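Local coordinates for protein HepC.19480.a.B1 (Helicobacter pylori, PDB 6MTZ) that is of unknown function but is probably a phosphoesterase of the DHH/DHHA1 family, at residues A[181-193]-A[242-254]. Sequence-based numbering, arbitrary orientation. Where two conformers were deposited one is given.
Sequences SSELNRFMFDDEN and SSNAQTHLLSLKK
This is an interdomain contact in a probable DHH/DHHA1 fold: the loop ahead of helix 190-203, on the N-terminal side, lies against helix 238-251, which leads into the C-terminal mixed sheet. F189, the N-cap residue, lays its ring against one side of helix 238-251. CD1 of L249 sits over one face, 4.3 Å from the ring centroid, in a CH-pi contact, while CB of M188, the residue just before F189, covers the opposite face. L250 meets the ring edge, CD2 lying 3.5 Å from F189 CZ, and M188 CE comes across to the same methyl. Next to this apolar patch, Q246 runs extended beyond CG (chi2 -176°) to the loop backbone. Its OE1 accepts from N185 N at 3.0 Å, nearly straight at the hydrogen (167°), though the donor is tilted 30° from the carbonyl plane, and also touches F189 CE2. One turn earlier, S242 OG donates to E183 O at 3.0 Å, in the carbonyl plane and on a lone pair; the carboxylate of E183 turns away to Y196 and K225. N185 in turn shapes the loop: its OD1 takes M188 N at 2.8 Å, an Asx motif. K253 NZ makes a weak 3.3 Å bond to M188 O.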
loop_
_atom_site.group_PDB
_atom_site.type_symbol
_atom_site.label_atom_id
_atom_site.label_comp_id
_atom_site.label_asym_id
_atom_site.label_seq_id
_atom_site.Cartn_x
_atom_site.Cartn_y
_atom_site.Cartn_z
ATOM N N SER A 181 0.845 -1.161 -11.131
ATOM C CA SER A 181 1.971 -0.383 -10.612
ATOM C C SER A 181 2.462 -1.002 -9.300
ATOM O O SER A 181 2.435 -0.395 -8.235
ATOM C CB SER A 181 1.594 1.092 -10.456
ATOM O OG SER A 181 0.393 1.282 -9.690
ATOM N N SER A 182 2.927 -2.249 -9.407
ATOM C CA SER A 182 3.348 -3.052 -8.269
ATOM C C SER A 182 4.866 -3.098 -8.120
ATOM O O SER A 182 5.381 -3.975 -7.416
ATOM C CB SER A 182 2.784 -4.466 -8.400
ATOM O OG SER A 182 1.399 -4.429 -8.736
ATOM N N GLU A 183 5.586 -2.174 -8.770
ATOM C CA GLU A 183 7.045 -2.165 -8.721
ATOM C C GLU A 183 7.606 -1.874 -7.332
ATOM O O GLU A 183 8.764 -2.197 -7.081
ATOM C CB GLU A 183 7.603 -1.140 -9.721
ATOM C CG GLU A 183 7.400 -1.496 -11.209
ATOM C CD GLU A 183 5.972 -1.273 -11.668
ATOM O OE1 GLU A 183 5.239 -0.534 -10.968
ATOM O OE2 GLU A 183 5.579 -1.849 -12.709
ATOM N N LEU A 184 6.844 -1.223 -6.443
ATOM C CA LEU A 184 7.247 -1.034 -5.048
ATOM C C LEU A 184 6.331 -1.879 -4.163
ATOM O O LEU A 184 5.138 -1.565 -4.009
ATOM C CB LEU A 184 7.188 0.439 -4.635
ATOM C CG LEU A 184 8.027 1.455 -5.431
ATOM C CD1 LEU A 184 7.781 2.877 -4.929
ATOM C CD2 LEU A 184 9.534 1.139 -5.373
ATOM N N ASN A 185 6.896 -2.932 -3.569
ATOM C CA ASN A 185 6.142 -3.803 -2.670
ATOM C C ASN A 185 5.399 -2.991 -1.615
ATOM O O ASN A 185 6.001 -2.179 -0.894
ATOM C CB ASN A 185 7.082 -4.801 -1.986
ATOM C CG ASN A 185 6.343 -5.747 -1.052
ATOM O OD1 ASN A 185 6.179 -5.468 0.129
ATOM N ND2 ASN A 185 5.905 -6.887 -1.586
ATOM N N ARG A 186 4.085 -3.233 -1.521
ATOM C CA ARG A 186 3.238 -2.413 -0.661
ATOM C C ARG A 186 3.525 -2.668 0.811
ATOM O O ARG A 186 3.543 -1.723 1.615
ATOM C CB ARG A 186 1.757 -2.663 -0.964
ATOM C CG ARG A 186 0.813 -1.734 -0.185
ATOM C CD ARG A 186 -0.659 -1.805 -0.687
ATOM N NE ARG A 186 -1.305 -3.106 -0.473
ATOM C CZ ARG A 186 -1.990 -3.447 0.623
ATOM N NH1 ARG A 186 -2.135 -2.584 1.625
ATOM N NH2 ARG A 186 -2.547 -4.647 0.717
ATOM N N PHE A 187 3.763 -3.930 1.185
ATOM C CA PHE A 187 4.019 -4.237 2.589
ATOM C C PHE A 187 5.309 -3.585 3.064
ATOM O O PHE A 187 5.348 -2.969 4.135
ATOM C CB PHE A 187 4.107 -5.747 2.825
ATOM C CG PHE A 187 4.345 -6.097 4.277
ATOM C CD1 PHE A 187 5.625 -6.170 4.795
ATOM C CD2 PHE A 187 3.277 -6.272 5.137
ATOM C CE1 PHE A 187 5.834 -6.445 6.147
ATOM C CE2 PHE A 187 3.480 -6.552 6.474
ATOM C CZ PHE A 187 4.758 -6.637 6.982
ATOM N N MET A 188 6.386 -3.734 2.292
ATOM C CA MET A 188 7.675 -3.246 2.759
ATOM C C MET A 188 7.792 -1.730 2.647
ATOM O O MET A 188 8.483 -1.115 3.464
ATOM C CB MET A 188 8.808 -3.926 1.982
ATOM C CG MET A 188 8.912 -5.450 2.216
ATOM S SD MET A 188 9.276 -5.922 3.913
ATOM C CE MET A 188 10.993 -5.392 4.098
ATOM N N PHE A 189 7.126 -1.113 1.665
ATOM C CA PHE A 189 7.313 0.305 1.341
ATOM C C PHE A 189 5.959 1.008 1.248
ATOM O O PHE A 189 5.596 1.572 0.220
ATOM C CB PHE A 189 8.082 0.461 0.038
ATOM C CG PHE A 189 9.205 -0.529 -0.112
ATOM C CD1 PHE A 189 10.254 -0.533 0.785
ATOM C CD2 PHE A 189 9.209 -1.448 -1.157
ATOM C CE1 PHE A 189 11.310 -1.444 0.643
ATOM C CE2 PHE A 189 10.244 -2.355 -1.306
ATOM C CZ PHE A 189 11.303 -2.354 -0.402
ATOM N N ASP A 190 5.224 1.010 2.362
ATOM C CA ASP A 190 3.832 1.446 2.334
ATOM C C ASP A 190 3.699 2.874 1.811
ATOM O O ASP A 190 2.918 3.141 0.889
ATOM C CB ASP A 190 3.229 1.332 3.730
ATOM C CG ASP A 190 1.795 1.773 3.759
ATOM O OD1 ASP A 190 0.935 1.042 3.223
ATOM O OD2 ASP A 190 1.535 2.866 4.296
ATOM N N ASP A 191 4.481 3.802 2.359
ATOM C CA ASP A 191 4.344 5.195 1.947
ATOM C C ASP A 191 4.890 5.426 0.547
ATOM O O ASP A 191 4.318 6.206 -0.222
ATOM C CB ASP A 191 5.051 6.115 2.941
ATOM C CG ASP A 191 4.361 6.159 4.274
ATOM O OD1 ASP A 191 3.152 5.827 4.333
ATOM O OD2 ASP A 191 5.033 6.514 5.262
ATOM N N GLU A 192 6.013 4.791 0.207
ATOM C CA GLU A 192 6.591 5.022 -1.114
ATOM C C GLU A 192 5.736 4.382 -2.190
ATOM O O GLU A 192 5.666 4.890 -3.316
ATOM C CB GLU A 192 8.024 4.493 -1.178
ATOM C CG GLU A 192 9.008 5.232 -0.257
ATOM C CD GLU A 192 8.992 4.711 1.177
ATOM O OE1 GLU A 192 8.166 3.822 1.473
ATOM O OE2 GLU A 192 9.809 5.186 2.004
ATOM N N ASN A 193 5.056 3.284 -1.848
ATOM C CA ASN A 193 4.105 2.687 -2.774
ATOM C C ASN A 193 2.940 3.636 -3.030
ATOM O O ASN A 193 2.532 3.834 -4.178
ATOM C CB ASN A 193 3.626 1.350 -2.207
ATOM C CG ASN A 193 2.507 0.734 -3.017
ATOM O OD1 ASN A 193 1.335 0.978 -2.758
ATOM N ND2 ASN A 193 2.867 -0.099 -3.985
ATOM N N SER A 242 13.168 -1.005 -10.988
ATOM C CA SER A 242 12.362 -1.420 -9.842
ATOM C C SER A 242 13.236 -1.995 -8.734
ATOM O O SER A 242 13.078 -1.639 -7.560
ATOM C CB SER A 242 11.316 -2.453 -10.282
ATOM O OG SER A 242 10.732 -3.092 -9.159
ATOM N N SER A 243 14.151 -2.914 -9.083
ATOM C CA SER A 243 14.977 -3.531 -8.043
ATOM C C SER A 243 15.901 -2.504 -7.406
ATOM O O SER A 243 16.107 -2.529 -6.192
ATOM C CB SER A 243 15.769 -4.717 -8.607
ATOM O OG SER A 243 16.303 -4.431 -9.889
ATOM N N ASN A 244 16.396 -1.543 -8.188
ATOM C CA ASN A 244 17.228 -0.489 -7.615
ATOM C C ASN A 244 16.440 0.404 -6.669
ATOM O O ASN A 244 16.919 0.735 -5.579
ATOM C CB ASN A 244 17.874 0.338 -8.715
ATOM C CG ASN A 244 19.367 0.331 -8.601
ATOM O OD1 ASN A 244 19.936 1.025 -7.752
ATOM N ND2 ASN A 244 20.019 -0.484 -9.422
ATOM N N ALA A 245 15.241 0.827 -7.078
ATOM C CA ALA A 245 14.413 1.631 -6.189
ATOM C C ALA A 245 14.126 0.883 -4.884
ATOM O O ALA A 245 14.187 1.471 -3.798
ATOM C CB ALA A 245 13.114 2.027 -6.897
ATOM N N GLN A 246 13.851 -0.424 -4.964
ATOM C CA GLN A 246 13.514 -1.180 -3.760
ATOM C C GLN A 246 14.732 -1.394 -2.868
ATOM O O GLN A 246 14.656 -1.184 -1.651
ATOM C CB GLN A 246 12.859 -2.504 -4.146
ATOM C CG GLN A 246 11.460 -2.258 -4.709
ATOM C CD GLN A 246 10.697 -3.520 -5.036
ATOM O OE1 GLN A 246 9.683 -3.844 -4.395
ATOM N NE2 GLN A 246 11.158 -4.231 -6.061
ATOM N N THR A 247 15.868 -1.807 -3.448
ATOM C CA THR A 247 17.064 -2.023 -2.633
ATOM C C THR A 247 17.464 -0.755 -1.879
ATOM O O THR A 247 17.875 -0.826 -0.711
ATOM C CB THR A 247 18.236 -2.522 -3.490
ATOM O OG1 THR A 247 18.529 -1.572 -4.520
ATOM C CG2 THR A 247 17.910 -3.864 -4.126
ATOM N N HIS A 248 17.352 0.419 -2.522
ATOM C CA HIS A 248 17.670 1.664 -1.827
ATOM C C HIS A 248 16.786 1.846 -0.600
ATOM O O HIS A 248 17.267 2.236 0.473
ATOM C CB HIS A 248 17.520 2.875 -2.749
ATOM C CG HIS A 248 17.753 4.184 -2.050
ATOM N ND1 HIS A 248 16.728 4.948 -1.528
ATOM C CD2 HIS A 248 18.897 4.853 -1.768
ATOM C CE1 HIS A 248 17.230 6.035 -0.969
ATOM N NE2 HIS A 248 18.544 6.002 -1.100
ATOM N N LEU A 249 15.490 1.558 -0.741
ATOM C CA LEU A 249 14.599 1.619 0.412
ATOM C C LEU A 249 14.912 0.516 1.416
ATOM O O LEU A 249 14.770 0.729 2.623
ATOM C CB LEU A 249 13.146 1.547 -0.046
ATOM C CG LEU A 249 12.748 2.708 -0.965
ATOM C CD1 LEU A 249 11.330 2.513 -1.514
ATOM C CD2 LEU A 249 12.850 4.043 -0.226
ATOM N N LEU A 250 15.359 -0.657 0.945
ATOM C CA LEU A 250 15.736 -1.717 1.878
ATOM C C LEU A 250 16.998 -1.356 2.648
ATOM O O LEU A 250 17.123 -1.713 3.832
ATOM C CB LEU A 250 15.935 -3.051 1.138
ATOM C CG LEU A 250 14.697 -3.729 0.540
ATOM C CD1 LEU A 250 15.087 -4.996 -0.194
ATOM C CD2 LEU A 250 13.647 -4.015 1.617
ATOM N N SER A 251 17.940 -0.653 1.999
ATOM C CA SER A 251 19.213 -0.331 2.646
ATOM C C SER A 251 19.001 0.496 3.903
ATOM O O SER A 251 19.797 0.410 4.841
ATOM C CB SER A 251 20.141 0.409 1.676
ATOM O OG SER A 251 20.617 -0.462 0.670
ATOM N N LEU A 252 17.915 1.267 3.957
ATOM C CA LEU A 252 17.602 2.023 5.161
ATOM C C LEU A 252 16.980 1.172 6.261
ATOM O O LEU A 252 16.713 1.702 7.343
ATOM C CB LEU A 252 16.656 3.174 4.823
ATOM C CG LEU A 252 16.883 3.949 3.519
ATOM C CD1 LEU A 252 15.806 5.011 3.378
ATOM C CD2 LEU A 252 18.269 4.573 3.448
ATOM N N LYS A 253 16.740 -0.121 6.021
ATOM C CA LYS A 253 16.058 -1.000 6.969
ATOM C C LYS A 253 16.983 -2.059 7.554
ATOM O O LYS A 253 16.500 -3.014 8.175
ATOM C CB LYS A 253 14.860 -1.683 6.285
ATOM C CG LYS A 253 13.704 -0.757 5.883
ATOM C CD LYS A 253 12.648 -1.521 5.066
ATOM C CE LYS A 253 11.564 -0.612 4.544
ATOM N NZ LYS A 253 10.697 -0.156 5.653
ATOM N N LYS A 254 18.301 -1.913 7.370
ATOM C CA LYS A 254 19.231 -2.991 7.697
ATOM C C LYS A 254 19.124 -3.399 9.157
ATOM O O LYS A 254 19.233 -4.584 9.490
ATOM C CB LYS A 254 20.670 -2.578 7.363
ATOM C CG LYS A 254 20.942 -2.459 5.871
ATOM C CD LYS A 254 22.423 -2.317 5.552
ATOM C CE LYS A 254 22.959 -0.933 5.888
ATOM N NZ LYS A 254 24.358 -0.768 5.413
#